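Local coordinates for protein extracellular endo-alpha-(1->5)-L-arabinanase 1 (Bacillus subtilis, PDB 1UV4) that hydrolyses internal alpha-1,5 linkages between arabinofuranose units of linear and branched arabinan during plant cell-wall degradation, at residues Asp133-Phe138 / Gly255-Asn260. Sequence-based numbering, arbitrary orientation.
Sequences DPELTF and GQDIVN. With CA (calcium ion), chain D; EDO (1,2-ethanediol), chain G.
Glu135 and Asp257 meet through a shared calcium ion. Their backbones stay well apart, with CA atoms 8.5 Å distant, and no hydrogen bond joins the two strands directly. Glu135 binds the metal through one oxygen, OE1, at 2.4 Å. Asp257 is a bidentate ligand: OD1 lies 2.3 Å from the calcium and OD2, the longer bond, 2.6 Å. The longer glutamate side chain, with CG anti to the backbone N (chi1 159°) and a bend at chi2 (71°), swings its carboxylate inward, whereas the shorter aspartate meets the ion with both oxygens. The two carboxylate planes are turned 74° apart, and Glu135 OE1 and Asp257 OD1 come within 3.3 Å of each other, a closeness of like charges that the cation both bind probably makes tolerable. Asp77 adds the third carboxylate ligand.

Water completes the shell and can link the strands. One calcium-bound water lies within hydrogen-bonding distance of Glu135 OE2 (2.7 Å) and of Ile258 O (2.9 Å), and so can bridge the strands; a second lies so to Leu136 O. A third sits near a 1,2-ethanediol, probably from the crystallisation liquor.

Second-shell hydrogen bonds steady the ligands. Glu135 OE2, which does not bind the metal, is held by the backbone N of Leu189 and by Thr188 OG1, while Thr16 OG1 bonds to Asp257 OD2.

Strand 135-138 and strand 250-259 belong to different sheets, so the ion ties together separate blades close to the middle of the molecule. The side chain of Asp133 touches Glu185, the inferred proton donor; Asp133 is itself inferred to matter for catalysis and to orient donor and substrate. This is the central calcium site of a five-bladed beta-propeller, the fold of family 43 glycoside hydrolases.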
loop_
_atom_site.group_PDB
_atom_site.type_symbol
_atom_site.label_atom_id
_atom_site.label_comp_id
_atom_site.label_asym_id
_atom_site.label_seq_id
_atom_site.Cartn_x
_atom_site.Cartn_y
_atom_site.Cartn_z
ATOM N N ASP A 133 -1.999 -5.718 -1.852
ATOM C CA ASP A 133 -1.643 -4.310 -1.744
ATOM C C ASP A 133 -2.834 -3.395 -1.421
ATOM O O ASP A 133 -3.098 -2.415 -2.126
ATOM C CB ASP A 133 -0.904 -3.756 -2.957
ATOM C CG ASP A 133 0.390 -4.439 -3.228
ATOM O OD1 ASP A 133 0.915 -5.266 -2.433
ATOM O OD2 ASP A 133 0.984 -4.179 -4.310
ATOM N N PRO A 134 -3.569 -3.706 -0.338
ATOM C CA PRO A 134 -4.751 -2.891 0.014
ATOM C C PRO A 134 -4.454 -1.482 0.436
ATOM O O PRO A 134 -3.412 -1.212 1.019
ATOM C CB PRO A 134 -5.335 -3.635 1.209
ATOM C CG PRO A 134 -4.156 -4.410 1.806
ATOM C CD PRO A 134 -3.327 -4.782 0.647
ATOM N N GLU A 135 -5.419 -0.607 0.203
ATOM C CA GLU A 135 -5.374 0.770 0.627
ATOM C C GLU A 135 -6.778 1.193 1.041
ATOM O O GLU A 135 -7.673 1.245 0.219
ATOM C CB GLU A 135 -4.893 1.632 -0.552
ATOM C CG GLU A 135 -5.217 3.104 -0.504
ATOM C CD GLU A 135 -4.450 3.889 0.532
ATOM O OE1 GLU A 135 -3.870 3.279 1.469
ATOM O OE2 GLU A 135 -4.400 5.157 0.442
ATOM N N LEU A 136 -6.937 1.564 2.295
ATOM C CA LEU A 136 -8.185 2.131 2.808
ATOM C C LEU A 136 -8.131 3.634 2.555
ATOM O O LEU A 136 -7.151 4.331 2.880
ATOM C CB LEU A 136 -8.314 1.837 4.312
ATOM C CG LEU A 136 -9.549 2.434 4.980
ATOM C CD1 LEU A 136 -10.869 1.899 4.423
ATOM C CD2 LEU A 136 -9.502 2.138 6.490
ATOM N N THR A 137 -9.205 4.147 1.967
ATOM C CA THR A 137 -9.318 5.570 1.770
ATOM C C THR A 137 -10.742 6.013 2.112
ATOM O O THR A 137 -11.612 5.202 2.383
ATOM C CB THR A 137 -8.895 5.930 0.337
ATOM O OG1 THR A 137 -8.848 7.353 0.178
ATOM C CG2 THR A 137 -9.876 5.450 -0.684
ATOM N N PHE A 138 -10.913 7.303 2.141
ATOM C CA PHE A 138 -12.192 7.927 2.487
ATOM C C PHE A 138 -12.585 8.915 1.436
ATOM O O PHE A 138 -11.752 9.708 0.952
ATOM C CB PHE A 138 -12.152 8.553 3.871
ATOM C CG PHE A 138 -11.789 7.567 4.926
ATOM C CD1 PHE A 138 -12.756 6.777 5.532
ATOM C CD2 PHE A 138 -10.449 7.344 5.231
ATOM C CE1 PHE A 138 -12.406 5.835 6.459
ATOM C CE2 PHE A 138 -10.121 6.392 6.143
ATOM C CZ PHE A 138 -11.078 5.640 6.742
ATOM N N GLY A 255 6.037 1.384 -3.096
ATOM C CA GLY A 255 5.333 1.000 -1.898
ATOM C C GLY A 255 4.870 2.188 -1.104
ATOM O O GLY A 255 4.736 2.128 0.122
ATOM N N GLN A 256 4.587 3.290 -1.792
ATOM C CA GLN A 256 4.317 4.562 -1.128
ATOM C C GLN A 256 2.958 4.596 -0.467
ATOM O O GLN A 256 1.991 3.946 -0.900
ATOM C CB GLN A 256 4.446 5.682 -2.145
ATOM C CG GLN A 256 3.273 5.772 -3.153
ATOM C CD GLN A 256 3.230 4.599 -4.143
ATOM O OE1 GLN A 256 4.273 4.190 -4.649
ATOM N NE2 GLN A 256 2.021 4.042 -4.358
ATOM N N ASP A 257 2.878 5.334 0.647
ATOM C CA ASP A 257 1.616 5.501 1.343
ATOM C C ASP A 257 1.526 6.889 1.885
ATOM O O ASP A 257 2.538 7.461 2.330
ATOM C CB ASP A 257 1.511 4.450 2.458
ATOM C CG ASP A 257 0.117 4.243 2.902
ATOM O OD1 ASP A 257 -0.855 4.412 2.124
ATOM O OD2 ASP A 257 -0.105 3.869 4.022
ATOM N N ILE A 258 0.358 7.485 1.696
ATOM C CA ILE A 258 0.065 8.852 2.190
ATOM C C ILE A 258 -0.439 8.723 3.594
ATOM O O ILE A 258 -1.438 7.995 3.853
ATOM C CB ILE A 258 -0.950 9.553 1.321
ATOM C CG1 ILE A 258 -0.385 9.780 -0.087
ATOM C CG2 ILE A 258 -1.252 10.897 1.938
ATOM C CD1 ILE A 258 -1.502 10.065 -1.168
ATOM N N VAL A 259 0.240 9.400 4.517
ATOM C CA VAL A 259 0.008 9.356 5.925
ATOM C C VAL A 259 -0.462 10.780 6.397
ATOM O O VAL A 259 0.156 11.804 6.091
ATOM C CB VAL A 259 1.277 8.793 6.622
ATOM C CG1 VAL A 259 1.155 8.956 8.106
ATOM C CG2 VAL A 259 1.486 7.343 6.210
ATOM N N ASN A 260 -1.588 10.858 7.108
ATOM C CA ASN A 260 -2.123 12.152 7.591
ATOM C C ASN A 260 -2.330 13.224 6.493
ATOM O O ASN A 260 -2.358 14.424 6.768
ATOM C CB ASN A 260 -1.215 12.748 8.688
ATOM C CG ASN A 260 -1.094 11.856 9.926
ATOM O OD1 ASN A 260 -1.592 10.722 9.961
ATOM N ND2 ASN A 260 -0.427 12.384 10.960
HETATM CA CA CA D . -2.679 3.945 3.474
HETATM C C1 EDO G . -2.446 5.941 8.968
HETATM O O1 EDO G . -1.408 5.548 8.111
HETATM C C2 EDO G . -2.654 7.441 8.903
HETATM O O2 EDO G . -3.271 7.880 10.089
HETATM O O HOH W 1 -3.298 6.068 2.695
HETATM O O HOH W 2 -4.970 3.767 4.305
HETATM O O HOH W 3 -2.335 6.034 5.206
HETATM O O HOH W 4 -2.307 3.932 5.767
#